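Local structure of lipase (5AH0) at residues A46-V51 with A58-A63; V70-A75 with K80-Y85. The protein hydrolyses ester bonds as a zinc-containing lipase of the alpha/beta-hydrolase clan and also cleaves the polyester poly(butylene adipate-co-terephthalate). One frame throughout, in Å; residues are numbered along the deposited sequence.

Contact 1 (A46-V51 with A58-A63)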
loop_
_atom_site.group_PDB
_atom_site.type_symbol
_atom_site.label_atom_id
_atom_site.label_comp_id
_atom_site.label_asym_id
_atom_site.label_seq_id
_atom_site.Cartn_x
_atom_site.Cartn_y
_atom_site.Cartn_z
ATOM N N ALA A 46 -4.465 7.932 -5.527
ATOM C CA ALA A 46 -5.049 6.711 -6.069
ATOM C C ALA A 46 -5.729 5.919 -4.964
ATOM O O ALA A 46 -5.345 6.015 -3.807
ATOM C CB ALA A 46 -3.994 5.872 -6.755
ATOM N N THR A 47 -6.740 5.143 -5.331
ATOM C CA THR A 47 -7.457 4.321 -4.370
ATOM C C THR A 47 -7.518 2.871 -4.844
ATOM O O THR A 47 -7.877 2.600 -5.985
ATOM C CB THR A 47 -8.885 4.836 -4.149
ATOM O OG1 THR A 47 -8.836 6.129 -3.546
ATOM C CG2 THR A 47 -9.660 3.892 -3.248
ATOM N N VAL A 48 -7.142 1.945 -3.971
ATOM C CA VAL A 48 -7.199 0.532 -4.296
ATOM C C VAL A 48 -7.858 -0.227 -3.158
ATOM O O VAL A 48 -8.166 0.350 -2.110
ATOM C CB VAL A 48 -5.800 -0.038 -4.576
ATOM C CG1 VAL A 48 -5.163 0.691 -5.761
ATOM C CG2 VAL A 48 -4.918 0.081 -3.350
ATOM N N GLY A 49 -8.066 -1.521 -3.357
ATOM C CA GLY A 49 -8.758 -2.327 -2.369
ATOM C C GLY A 49 -7.956 -2.348 -1.097
ATOM O O GLY A 49 -6.774 -2.710 -1.117
ATOM N N PRO A 50 -8.585 -1.961 0.024
ATOM C CA PRO A 50 -7.883 -1.899 1.304
ATOM C C PRO A 50 -7.385 -3.270 1.740
ATOM O O PRO A 50 -6.426 -3.330 2.514
ATOM C CB PRO A 50 -8.949 -1.356 2.263
ATOM C CG PRO A 50 -10.234 -1.719 1.642
ATOM C CD PRO A 50 -10.004 -1.601 0.168
ATOM N N VAL A 51 -8.011 -4.343 1.253
ATOM C CA VAL A 51 -7.601 -5.703 1.626
ATOM C C VAL A 51 -7.432 -6.702 0.469
ATOM O O VAL A 51 -7.270 -7.903 0.708
ATOM C CB VAL A 51 -8.593 -6.316 2.622
ATOM C CG1 VAL A 51 -8.566 -5.536 3.954
ATOM C CG2 VAL A 51 -9.979 -6.341 2.022
ATOM N N ALA A 58 -2.554 -3.679 -7.915
ATOM C CA ALA A 58 -1.740 -3.168 -9.003
ATOM C C ALA A 58 -2.587 -2.932 -10.264
ATOM O O ALA A 58 -2.417 -1.915 -10.951
ATOM C CB ALA A 58 -0.581 -4.115 -9.292
ATOM N N CYS A 59 -3.497 -3.859 -10.560
ATOM C CA CYS A 59 -4.394 -3.696 -11.708
ATOM C C CYS A 59 -5.349 -2.524 -11.500
ATOM O O CYS A 59 -5.619 -1.761 -12.428
ATOM C CB CYS A 59 -5.199 -4.972 -11.973
ATOM S SG CYS A 59 -4.196 -6.369 -12.484
ATOM N N GLU A 60 -5.884 -2.403 -10.289
ATOM C CA GLU A 60 -6.747 -1.277 -9.954
ATOM C C GLU A 60 -5.993 0.032 -10.084
ATOM O O GLU A 60 -6.550 1.031 -10.529
ATOM C CB GLU A 60 -7.316 -1.442 -8.550
ATOM C CG GLU A 60 -8.238 -2.644 -8.423
ATOM C CD GLU A 60 -8.501 -3.033 -6.982
ATOM O OE1 GLU A 60 -8.107 -2.263 -6.087
ATOM O OE2 GLU A 60 -9.100 -4.109 -6.748
ATOM N N LEU A 61 -4.720 0.010 -9.705
ATOM C CA LEU A 61 -3.871 1.204 -9.729
ATOM C C LEU A 61 -3.649 1.678 -11.160
ATOM O O LEU A 61 -3.743 2.877 -11.438
ATOM C CB LEU A 61 -2.532 0.932 -9.025
ATOM C CG LEU A 61 -1.542 2.084 -8.797
ATOM C CD1 LEU A 61 -2.225 3.280 -8.202
ATOM C CD2 LEU A 61 -0.441 1.635 -7.856
ATOM N N TYR A 62 -3.342 0.739 -12.057
ATOM C CA TYR A 62 -3.124 1.064 -13.470
ATOM C C TYR A 62 -4.333 1.779 -14.041
ATOM O O TYR A 62 -4.208 2.837 -14.649
ATOM C CB TYR A 62 -2.812 -0.194 -14.301
ATOM C CG TYR A 62 -2.678 0.081 -15.792
ATOM C CD1 TYR A 62 -1.463 0.476 -16.339
ATOM C CD2 TYR A 62 -3.764 -0.057 -16.648
ATOM C CE1 TYR A 62 -1.337 0.738 -17.694
ATOM C CE2 TYR A 62 -3.647 0.201 -18.012
ATOM C CZ TYR A 62 -2.432 0.598 -18.525
ATOM O OH TYR A 62 -2.312 0.854 -19.869
ATOM N N ALA A 63 -5.503 1.184 -13.854
ATOM C CA ALA A 63 -6.743 1.783 -14.326
ATOM C C ALA A 63 -7.011 3.112 -13.629
ATOM O O ALA A 63 -7.478 4.059 -14.263
ATOM C CB ALA A 63 -7.911 0.837 -14.110
#
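The one polar link here runs from the backbone N of Gly49 to OE1 of Glu60, 2.8 Å apart. OE1 takes the N-H on its syn lone pair, the side facing OE2, with an N-H...O angle of 145°. Glu60 gets there because CG lies anti to its own carbonyl carbon (chi1 -65°) and the chain runs on extended, which carries the carboxylate off the helix toward the loop. OE1 also lies 3.4 Å from CA of Val48. OE2 is hydrogen-bonded to the hydroxyl of Tyr72, so each oxygen of this buried carboxylate has a polar partner.

The segment 46-51 is the loop that leaves strand 43-46 of the central parallel sheet, and 58-63 belongs to helix 54-66, which follows it; the contact folds a beta-to-alpha connection of the alpha/beta-hydrolase fold back on its own helix. His10 holds the backbone N of Val48 from another loop.

The apolar part lies beside the carboxylate. CG1 of Val48 sits 4.2 Å from CB of Leu61 and 4.1 Å from CB of Glu60, touching the root of each side chain. Further back, at the strand end, CB of Ala46 meets CD1 of Leu61 at 3.5 Å. Leu61 also packs on Thr119, Val120 and Leu123 of helix 116-129, placing its side chain between that helix and the loop.

Contact 2 (V70-A75 with K80-Y85). With ZN (zinc ion), chain C.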
loop_
_atom_site.group_PDB
_atom_site.type_symbol
_atom_site.label_atom_id
_atom_site.label_comp_id
_atom_site.label_asym_id
_atom_site.label_seq_id
_atom_site.Cartn_x
_atom_site.Cartn_y
_atom_site.Cartn_z
ATOM N N VAL A 70 -11.010 -1.732 -14.827
ATOM C CA VAL A 70 -10.073 -2.641 -14.183
ATOM C C VAL A 70 -10.083 -4.038 -14.808
ATOM O O VAL A 70 -11.135 -4.664 -14.951
ATOM C CB VAL A 70 -10.366 -2.768 -12.676
ATOM C CG1 VAL A 70 -9.395 -3.737 -12.036
ATOM C CG2 VAL A 70 -10.286 -1.404 -12.005
ATOM N N ASP A 71 -8.904 -4.505 -15.203
ATOM C CA ASP A 71 -8.752 -5.845 -15.745
ATOM C C ASP A 71 -7.796 -6.658 -14.878
ATOM O O ASP A 71 -6.584 -6.502 -14.973
ATOM C CB ASP A 71 -8.233 -5.780 -17.187
ATOM C CG ASP A 71 -8.351 -7.111 -17.923
ATOM O OD1 ASP A 71 -7.466 -7.974 -17.742
ATOM O OD2 ASP A 71 -9.307 -7.275 -18.715
ATOM N N TYR A 72 -8.331 -7.540 -14.043
ATOM C CA TYR A 72 -7.474 -8.371 -13.210
ATOM C C TYR A 72 -6.753 -9.429 -14.045
ATOM O O TYR A 72 -5.786 -10.042 -13.582
ATOM C CB TYR A 72 -8.288 -9.025 -12.096
ATOM C CG TYR A 72 -8.942 -8.016 -11.186
ATOM C CD1 TYR A 72 -8.179 -7.247 -10.306
ATOM C CD2 TYR A 72 -10.316 -7.806 -11.223
ATOM C CE1 TYR A 72 -8.768 -6.308 -9.481
ATOM C CE2 TYR A 72 -10.916 -6.872 -10.399
ATOM C CZ TYR A 72 -10.136 -6.127 -9.530
ATOM O OH TYR A 72 -10.732 -5.197 -8.716
ATOM N N GLY A 73 -7.222 -9.636 -15.276
ATOM C CA GLY A 73 -6.567 -10.538 -16.207
ATOM C C GLY A 73 -7.376 -11.779 -16.523
ATOM O O GLY A 73 -8.089 -12.295 -15.665
ATOM N N HIS A 74 -7.262 -12.269 -17.756
ATOM C CA HIS A 74 -8.017 -13.443 -18.170
ATOM C C HIS A 74 -7.607 -14.693 -17.379
ATOM O O HIS A 74 -8.455 -15.381 -16.798
ATOM C CB HIS A 74 -7.842 -13.685 -19.670
ATOM C CG HIS A 74 -8.698 -14.791 -20.200
ATOM N ND1 HIS A 74 -10.066 -14.817 -20.029
ATOM C CD2 HIS A 74 -8.385 -15.910 -20.895
ATOM C CE1 HIS A 74 -10.557 -15.905 -20.595
ATOM N NE2 HIS A 74 -9.557 -16.585 -21.130
ATOM N N ALA A 75 -6.308 -14.977 -17.357
ATOM C CA ALA A 75 -5.781 -16.137 -16.638
ATOM C C ALA A 75 -5.931 -16.005 -15.113
ATOM O O ALA A 75 -6.518 -16.877 -14.460
ATOM C CB ALA A 75 -4.320 -16.357 -17.009
ATOM N N LYS A 80 -8.043 -17.832 -9.829
ATOM C CA LYS A 80 -8.389 -17.474 -8.466
ATOM C C LYS A 80 -9.902 -17.500 -8.229
ATOM O O LYS A 80 -10.351 -17.586 -7.089
ATOM C CB LYS A 80 -7.827 -16.098 -8.129
ATOM C CG LYS A 80 -6.486 -16.145 -7.428
ATOM C CD LYS A 80 -5.374 -16.634 -8.344
ATOM C CE LYS A 80 -4.031 -16.733 -7.615
ATOM N NZ LYS A 80 -3.843 -18.057 -6.946
ATOM N N GLY A 81 -10.689 -17.413 -9.295
ATOM C CA GLY A 81 -12.133 -17.390 -9.145
ATOM C C GLY A 81 -12.699 -15.991 -8.975
ATOM O O GLY A 81 -13.455 -15.731 -8.039
ATOM N N HIS A 82 -12.326 -15.094 -9.889
ATOM C CA HIS A 82 -12.732 -13.686 -9.856
ATOM C C HIS A 82 -13.974 -13.344 -10.657
ATOM O O HIS A 82 -14.658 -14.203 -11.186
ATOM C CB HIS A 82 -11.623 -12.796 -10.421
ATOM C CG HIS A 82 -10.595 -12.369 -9.426
ATOM N ND1 HIS A 82 -10.797 -12.436 -8.068
ATOM C CD2 HIS A 82 -9.347 -11.874 -9.602
ATOM C CE1 HIS A 82 -9.718 -11.988 -7.447
ATOM N NE2 HIS A 82 -8.823 -11.646 -8.356
ATOM N N SER A 83 -14.248 -12.047 -10.696
ATOM C CA SER A 83 -14.816 -11.393 -11.855
ATOM C C SER A 83 -13.589 -10.840 -12.547
ATOM O O SER A 83 -12.746 -10.233 -11.890
ATOM C CB SER A 83 -15.789 -10.273 -11.487
ATOM O OG SER A 83 -16.756 -10.702 -10.551
ATOM N N ARG A 84 -13.440 -11.083 -13.843
ATOM C CA ARG A 84 -12.257 -10.603 -14.552
ATOM C C ARG A 84 -12.171 -9.081 -14.538
ATOM O O ARG A 84 -11.102 -8.506 -14.349
ATOM C CB ARG A 84 -12.241 -11.101 -16.001
ATOM C CG ARG A 84 -11.014 -10.627 -16.762
ATOM C CD ARG A 84 -11.154 -10.742 -18.263
ATOM N NE ARG A 84 -10.095 -9.995 -18.933
ATOM C CZ ARG A 84 -9.721 -10.183 -20.193
ATOM N NH1 ARG A 84 -10.306 -11.115 -20.934
ATOM N NH2 ARG A 84 -8.744 -9.448 -20.705
ATOM N N TYR A 85 -13.315 -8.440 -14.746
ATOM C CA TYR A 85 -13.368 -6.996 -14.898
ATOM C C TYR A 85 -13.868 -6.326 -13.626
ATOM O O TYR A 85 -14.816 -6.800 -12.998
ATOM C CB TYR A 85 -14.260 -6.617 -16.081
ATOM C CG TYR A 85 -13.668 -6.934 -17.442
ATOM C CD1 TYR A 85 -12.715 -6.097 -18.017
ATOM C CD2 TYR A 85 -14.078 -8.057 -18.164
ATOM C CE1 TYR A 85 -12.177 -6.371 -19.267
ATOM C CE2 TYR A 85 -13.543 -8.341 -19.414
ATOM C CZ TYR A 85 -12.593 -7.494 -19.958
ATOM O OH TYR A 85 -12.053 -7.758 -21.195
HETATM ZN ZN ZN C . -6.819 -11.436 -7.871
#
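The two-stranded antiparallel sheet of 68-71 with 85-89 ends here, where Asp71, last of strand 68-71, and Tyr72 just after it meet Tyr85, first of strand 85-89, and Arg84 just before it. Asp71 and Tyr85 form an antiparallel non-hydrogen-bonded pair, and next to it the N of Tyr72 donates to O of Arg84 at 3.0 Å. Arg84, with CG trans to its backbone N (chi1 -179°) and the chain extended to NE, reaches back to Asp71 in a salt bridge. OD2 takes NE at 2.8 Å on its syn side but tilted out of the carboxylate plane, and NH2 more weakly at 3.0 Å; carboxylate and guanidinium planes stand at 83°. CB of His74 lies over one guanidinium face, toward its rim, and OH of Tyr85 over the opposite one, 3.5 Å above its centre. An alanine at Arg84 would remove this charged group from between His74 and Tyr85, and is likely to leave the buried Asp71 carboxylate without its charged mate.

Between the two strands the chain makes helix 74-80, ending in a Schellman motif with Gly81 at C-prime. His82 comes directly after it and binds zinc through NE2 at 2.1 Å; Asp56, His76 and Asp233 complete the site. CD2 of His82 rests 3.9 Å from CB of Tyr72, the two rings inclined at 52°. Trp205 also meets the His82 ring edge-to-face. The Tyr72 ring carries CG1 of Val70 over one face, toward its rim, and its hydroxyl is hydrogen-bonded to OE2 of Glu60.

In the fold
Contact 1 closes before contact 2 opens, and they lie about 14 Å apart, centre to centre. Contact 1 is buried, its centre about 9 Å from the centre of the chain, where the parallel sheet hands over to helix 54-66; the centre of contact 2 is about 20 Å from the chain centre, at the end of the small two-stranded antiparallel sheet that follows that helix. Helix 54-66 joins them: it supplies one side of contact 1, runs into strand 68-71 and carries zinc ligand Asp56. The hydrogen bond between Glu60 OE2 and Tyr72 OH, 2.8 Å long, links them, and Ala63 packs on Val70. The zinc-binding segment between strands 68-71 and 85-89 is thus tied directly to the hydrolase core.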